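Local coordinates for intracellular protein transport protein USO1 (Saccharomyces cerevisiae S288c, PDB 6LSU) that acts as a membrane-tethering protein required for protein transport from the endoplasmic reticulum to the Golgi complex, this chain being its globular head of armadillo repeats, at residues 88-93 / 99-104; 105-110 / 207-212. All blocks are in the same frame, centred on the assembly; numbering follows the deposited sequence.

Interaction 1 of 2, residues 88-93 / 99-104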
loop_
_atom_site.group_PDB
_atom_site.type_symbol
_atom_site.label_atom_id
_atom_site.label_comp_id
_atom_site.label_asym_id
_atom_site.label_seq_id
_atom_site.Cartn_x
_atom_site.Cartn_y
_atom_site.Cartn_z
ATOM N N ILE A 88 5.507 -11.315 39.353
ATOM C CA ILE A 88 4.524 -10.403 38.704
ATOM C C ILE A 88 4.227 -10.871 37.280
ATOM O O ILE A 88 3.038 -10.842 36.858
ATOM C CB ILE A 88 4.990 -8.947 38.712
ATOM C CG1 ILE A 88 5.275 -8.493 40.142
ATOM C CG2 ILE A 88 3.928 -8.066 38.036
ATOM C CD1 ILE A 88 5.771 -7.064 40.214
ATOM N N LEU A 89 5.286 -11.244 36.550
ATOM C CA LEU A 89 5.188 -11.699 35.144
ATOM C C LEU A 89 4.348 -12.968 35.092
ATOM O O LEU A 89 3.563 -13.129 34.150
ATOM C CB LEU A 89 6.593 -11.923 34.580
ATOM C CG LEU A 89 7.240 -10.630 34.097
ATOM C CD1 LEU A 89 8.705 -10.804 33.749
ATOM C CD2 LEU A 89 6.462 -10.089 32.919
ATOM N N ILE A 90 4.498 -13.846 36.077
ATOM C CA ILE A 90 3.659 -15.079 36.073
ATOM C C ILE A 90 2.204 -14.652 36.254
ATOM O O ILE A 90 1.301 -15.126 35.511
ATOM C CB ILE A 90 4.101 -16.061 37.142
ATOM C CG1 ILE A 90 5.523 -16.557 36.833
ATOM C CG2 ILE A 90 3.063 -17.170 37.243
ATOM C CD1 ILE A 90 6.021 -17.633 37.784
ATOM N N LEU A 91 1.997 -13.692 37.147
ATOM C CA LEU A 91 0.632 -13.293 37.553
ATOM C C LEU A 91 -0.086 -12.627 36.380
ATOM O O LEU A 91 -1.334 -12.809 36.265
ATOM C CB LEU A 91 0.709 -12.385 38.770
ATOM C CG LEU A 91 1.093 -13.064 40.081
ATOM C CD1 LEU A 91 1.259 -12.009 41.167
ATOM C CD2 LEU A 91 0.056 -14.094 40.476
ATOM N N PHE A 92 0.655 -11.983 35.486
ATOM C CA PHE A 92 0.060 -11.114 34.437
ATOM C C PHE A 92 -1.092 -11.774 33.652
ATOM O O PHE A 92 -2.072 -11.054 33.346
ATOM C CB PHE A 92 1.086 -10.546 33.467
ATOM C CG PHE A 92 0.572 -9.251 32.888
ATOM C CD1 PHE A 92 0.616 -8.098 33.643
ATOM C CD2 PHE A 92 -0.052 -9.201 31.653
ATOM C CE1 PHE A 92 0.092 -6.906 33.162
ATOM C CE2 PHE A 92 -0.544 -8.004 31.158
ATOM C CZ PHE A 92 -0.486 -6.859 31.918
ATOM N N ILE A 93 -1.022 -13.067 33.352
ATOM C CA ILE A 93 -2.053 -13.784 32.536
ATOM C C ILE A 93 -2.151 -15.203 33.056
ATOM O O ILE A 93 -1.089 -15.728 33.431
ATOM C CB ILE A 93 -1.714 -13.738 31.032
ATOM C CG1 ILE A 93 -1.822 -12.303 30.505
ATOM C CG2 ILE A 93 -2.588 -14.694 30.239
ATOM C CD1 ILE A 93 -1.360 -12.117 29.105
ATOM N N ASP A 99 4.600 -20.999 28.490
ATOM C CA ASP A 99 5.368 -20.109 29.400
ATOM C C ASP A 99 4.387 -19.469 30.389
ATOM O O ASP A 99 3.553 -18.625 29.964
ATOM C CB ASP A 99 6.047 -18.983 28.643
ATOM C CG ASP A 99 6.926 -18.064 29.452
ATOM O OD1 ASP A 99 7.512 -18.539 30.437
ATOM O OD2 ASP A 99 7.106 -16.896 28.994
ATOM N N ASP A 100 4.569 -19.741 31.677
ATOM C CA ASP A 100 3.793 -19.142 32.777
ATOM C C ASP A 100 3.983 -17.633 32.813
ATOM O O ASP A 100 3.050 -16.921 33.349
ATOM C CB ASP A 100 4.150 -19.756 34.128
ATOM C CG ASP A 100 3.705 -21.201 34.211
ATOM O OD1 ASP A 100 2.767 -21.582 33.446
ATOM O OD2 ASP A 100 4.354 -21.956 34.977
ATOM N N LEU A 101 5.131 -17.159 32.312
ATOM C CA LEU A 101 5.427 -15.707 32.267
ATOM C C LEU A 101 4.865 -15.114 31.000
ATOM O O LEU A 101 5.021 -13.923 30.868
ATOM C CB LEU A 101 6.937 -15.487 32.371
ATOM C CG LEU A 101 7.509 -15.733 33.753
ATOM C CD1 LEU A 101 7.644 -17.230 34.035
ATOM C CD2 LEU A 101 8.824 -15.035 33.895
ATOM N N THR A 102 4.304 -15.942 30.115
ATOM C CA THR A 102 3.696 -15.600 28.791
ATOM C C THR A 102 4.586 -14.650 27.997
ATOM O O THR A 102 4.039 -13.766 27.347
ATOM C CB THR A 102 2.276 -15.031 28.976
ATOM O OG1 THR A 102 2.330 -13.938 29.908
ATOM C CG2 THR A 102 1.321 -16.099 29.482
ATOM N N ARG A 103 5.905 -14.843 28.004
ATOM C CA ARG A 103 6.842 -13.904 27.313
ATOM C C ARG A 103 6.577 -13.902 25.809
ATOM O O ARG A 103 6.599 -12.830 25.245
ATOM C CB ARG A 103 8.277 -14.248 27.707
ATOM C CG ARG A 103 8.536 -13.878 29.160
ATOM C CD ARG A 103 9.805 -14.465 29.694
ATOM N NE ARG A 103 9.585 -15.829 30.062
ATOM C CZ ARG A 103 10.536 -16.620 30.518
ATOM N NH1 ARG A 103 11.752 -16.099 30.681
ATOM N NH2 ARG A 103 10.269 -17.907 30.776
ATOM N N GLY A 104 6.298 -15.047 25.183
ATOM C CA GLY A 104 5.892 -15.131 23.770
ATOM C C GLY A 104 4.698 -14.260 23.450
ATOM O O GLY A 104 4.774 -13.429 22.525
HETATM O O HOH W 1 1.675 -14.518 32.553
#

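Interaction 2 of 2, residues 105-110 / 207-212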
loop_
_atom_site.group_PDB
_atom_site.type_symbol
_atom_site.label_atom_id
_atom_site.label_comp_id
_atom_site.label_asym_id
_atom_site.label_seq_id
_atom_site.Cartn_x
_atom_site.Cartn_y
_atom_site.Cartn_z
ATOM N N TRP A 105 3.633 -14.366 24.229
ATOM C CA TRP A 105 2.464 -13.459 24.164
ATOM C C TRP A 105 2.907 -11.981 24.274
ATOM O O TRP A 105 2.416 -11.114 23.516
ATOM C CB TRP A 105 1.463 -13.852 25.257
ATOM C CG TRP A 105 0.236 -12.998 25.198
ATOM C CD1 TRP A 105 -0.875 -13.192 24.437
ATOM C CD2 TRP A 105 0.064 -11.754 25.875
ATOM N NE1 TRP A 105 -1.736 -12.151 24.604
ATOM C CE2 TRP A 105 -1.186 -11.249 25.469
ATOM C CE3 TRP A 105 0.841 -11.025 26.787
ATOM C CZ2 TRP A 105 -1.677 -10.046 25.940
ATOM C CZ3 TRP A 105 0.358 -9.817 27.232
ATOM C CH2 TRP A 105 -0.886 -9.349 26.818
ATOM N N ILE A 106 3.831 -11.657 25.183
ATOM C CA ILE A 106 4.203 -10.231 25.431
ATOM C C ILE A 106 4.855 -9.677 24.176
ATOM O O ILE A 106 4.420 -8.574 23.720
ATOM C CB ILE A 106 5.098 -10.061 26.652
ATOM C CG1 ILE A 106 4.344 -10.354 27.944
ATOM C CG2 ILE A 106 5.707 -8.674 26.689
ATOM C CD1 ILE A 106 5.254 -10.459 29.162
ATOM N N SER A 107 5.815 -10.419 23.614
ATOM C CA SER A 107 6.527 -9.997 22.369
ATOM C C SER A 107 5.521 -9.814 21.247
ATOM O O SER A 107 5.461 -8.673 20.700
ATOM C CB SER A 107 7.593 -10.939 22.006
ATOM O OG SER A 107 8.605 -10.859 23.003
ATOM N N GLN A 108 4.688 -10.836 21.008
ATOM C CA GLN A 108 3.647 -10.831 19.938
ATOM C C GLN A 108 2.755 -9.597 20.085
ATOM O O GLN A 108 2.489 -8.916 19.050
ATOM C CB GLN A 108 2.806 -12.108 19.985
ATOM C CG GLN A 108 1.614 -12.089 19.031
ATOM C CD GLN A 108 0.646 -13.189 19.420
ATOM O OE1 GLN A 108 0.766 -14.349 18.986
ATOM N NE2 GLN A 108 -0.273 -12.850 20.323
ATOM N N GLN A 109 2.342 -9.236 21.297
ATOM C CA GLN A 109 1.526 -7.986 21.481
ATOM C C GLN A 109 2.353 -6.765 21.051
ATOM O O GLN A 109 1.783 -5.881 20.380
ATOM C CB GLN A 109 1.072 -7.767 22.915
ATOM C CG GLN A 109 0.185 -8.872 23.429
ATOM C CD GLN A 109 -0.877 -9.193 22.412
ATOM O OE1 GLN A 109 -0.847 -10.290 21.848
ATOM N NE2 GLN A 109 -1.765 -8.224 22.118
ATOM N N SER A 110 3.643 -6.677 21.399
ATOM C CA SER A 110 4.441 -5.485 21.002
ATOM C C SER A 110 4.579 -5.447 19.487
ATOM O O SER A 110 4.481 -4.362 18.965
ATOM C CB SER A 110 5.774 -5.415 21.688
ATOM O OG SER A 110 5.592 -5.347 23.105
ATOM N N ARG A 207 18.808 -6.448 23.643
ATOM C CA ARG A 207 18.799 -5.613 22.422
ATOM C C ARG A 207 17.485 -5.884 21.668
ATOM O O ARG A 207 16.733 -4.939 21.470
ATOM C CB ARG A 207 20.041 -5.921 21.590
ATOM C CG ARG A 207 20.116 -5.141 20.289
ATOM C CD ARG A 207 21.025 -5.840 19.307
ATOM N NE ARG A 207 20.468 -7.077 18.793
ATOM C CZ ARG A 207 21.050 -7.820 17.847
ATOM N NH1 ARG A 207 22.195 -7.415 17.317
ATOM N NH2 ARG A 207 20.498 -8.939 17.395
ATOM N N ASP A 208 17.184 -7.152 21.399
ATOM C CA ASP A 208 16.007 -7.622 20.617
ATOM C C ASP A 208 14.724 -7.180 21.326
ATOM O O ASP A 208 13.871 -6.465 20.682
ATOM C CB ASP A 208 16.084 -9.134 20.416
ATOM C CG ASP A 208 17.251 -9.615 19.549
ATOM O OD1 ASP A 208 18.032 -8.800 19.034
ATOM O OD2 ASP A 208 17.341 -10.844 19.383
ATOM N N GLU A 209 14.610 -7.502 22.631
ATOM C CA GLU A 209 13.399 -7.104 23.404
ATOM C C GLU A 209 13.207 -5.584 23.405
ATOM O O GLU A 209 12.046 -5.132 23.335
ATOM C CB GLU A 209 13.430 -7.578 24.841
ATOM C CG GLU A 209 12.044 -7.922 25.327
ATOM C CD GLU A 209 11.414 -9.034 24.501
ATOM O OE1 GLU A 209 10.161 -9.103 24.429
ATOM O OE2 GLU A 209 12.194 -9.841 23.957
ATOM N N ALA A 210 14.286 -4.812 23.429
ATOM C CA ALA A 210 14.235 -3.346 23.549
ATOM C C ALA A 210 13.679 -2.722 22.261
ATOM O O ALA A 210 13.162 -1.612 22.353
ATOM C CB ALA A 210 15.617 -2.802 23.885
ATOM N N ILE A 211 13.888 -3.342 21.087
ATOM C CA ILE A 211 13.295 -2.884 19.785
ATOM C C ILE A 211 11.774 -2.944 19.865
ATOM O O ILE A 211 11.137 -1.961 19.481
ATOM C CB ILE A 211 13.824 -3.733 18.609
ATOM C CG1 ILE A 211 15.352 -3.709 18.568
ATOM C CG2 ILE A 211 13.237 -3.201 17.287
ATOM C CD1 ILE A 211 15.947 -4.667 17.601
ATOM N N LEU A 212 11.218 -4.031 20.427
ATOM C CA LEU A 212 9.775 -4.257 20.661
ATOM C C LEU A 212 9.233 -3.185 21.608
ATOM O O LEU A 212 8.157 -2.664 21.283
ATOM C CB LEU A 212 9.559 -5.671 21.194
ATOM C CG LEU A 212 9.905 -6.764 20.187
ATOM C CD1 LEU A 212 9.655 -8.144 20.731
ATOM C CD2 LEU A 212 9.097 -6.560 18.909
#

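Interaction 1 of 2, residues 88-93 / 99-104
Leu-101 lays its branched end against Leu-89 and Ile-90 where helix 78-91, in the first armadillo repeat, gives way to a loop that returns as a type I beta turn, Asp-99 to Thr-102, and leads into helix 103-112. The tight part is apolar. Leu-101 CD1 meets Ile-90 CG1 at 3.6 Å, the two side chains passing at a slant, while the other methyl, CD2, lies 3.9 Å from CB of Leu-89. Ile-90 has CG1 anti to its carbonyl carbon (chi1 -64°), which directs that branch to Leu-101 and lets CG2 run beside Asp-100. Farther along the chain, CB of Ile-93 touches CG2 of Thr-102 at 4.1 Å. Tyr-165 of helix 160-174 packs on both Leu-89 and Leu-101 and so helps to bury them.

No direct hydrogen bond joins the segments; backbone oxygens of both come together, and water 1 sits among them. It is bonded to Leu-89 O at 2.8 Å and to Asp-100 O at 2.9 Å, and hydrogen-bonds to Thr-102 OG1. Asp-100 O also lies 3.3 Å from CA of Ile-90 in a CA-H...O contact.

The looser margin is polar and partly exposed. The carboxylate of Asp-100 forms a salt bridge to Arg-53 of helix 38-54. Elsewhere on this margin, Arg-103 grips Asp-99 side-on, NH2 to OD1 at 2.8 Å and NE to OD2, and one face of its guanidinium is covered near the rim by Leu-101 CD2. Asp-99 OD2 also accepts the backbone N of Arg-103, on its anti side, with NE and N arriving from opposite faces of the carboxylate plane.

Interaction 2 of 2, residues 105-110 / 207-212
Ser-107 and Glu-209 supply the polar link between helices 103-112 and 204-218, whose local axes approach to 10.1 Å with N-to-C directions 46° apart. Ser-107 OG donates to Glu-209 OE1 over 2.7 Å and is received on the syn lone pair, the side of the other carboxylate oxygen. Glu-209 gets there by a bend at its second torsion (chi2 60°), which swings the carboxylate to the neighbouring helix although its CB does not point straight at it. On the way the side chain packs on Leu-164 and Ile-167 of helix 160-174. With an alanine in place of Glu-209, the Ser-107 hydroxyl would probably lose this acceptor, and a gap would be likely to open beside Leu-164 and Ile-167.

The van der Waals share belongs mostly to Leu-212. Its CD1 lies against CB of Ser-107 at 3.7 Å, and its CB faces CB of Ser-110 at 3.8 Å. The same Ser-110 CB rests 3.7 Å from the backbone O of Leu-212. The CA atoms of Ser-110 and Leu-212 are the nearest of the pair, 5.5 Å apart, consistent with the small side chain at Ser-110.

Polar and charged groups tie the pair to its surroundings. Ser-110 OG hydrogen-bonds to OE1 of Glu-171 in helix 160-174, a residue that also packs on Ile-106 and Leu-212. The other oxygen of Glu-171 lies close to Glu-209 OE1; two carboxylates this near could raise the proton affinity of one of them.

Helix 103-112, between the annotated first and second armadillo repeats, thus packs on helix 204-218 of the third, and such helix-on-helix contacts are consistent with an armadillo solenoid.

Helix 103-112 is the shared element: interaction 1 sets its entry against the end of helix 78-91, and interaction 2 brings its next turns to helix 204-218; the centres of the two contacts are about 14 Å apart. The two meet directly, Ile-93 CD1 lying 3.4 Å from Trp-105 CE3 and Leu-89 packing on Ile-106. Interaction 1 is the more buried and is made between close chain neighbours, with leucine and isoleucine contacts and a water among backbone oxygens. Interaction 2 spans nearly a hundred residues, is only partly buried, and covers less area, relying on one serine-carboxylate bond and Leu-212 packed against two serines. Helix 160-174 flanks both, through Tyr-165 and Glu-171.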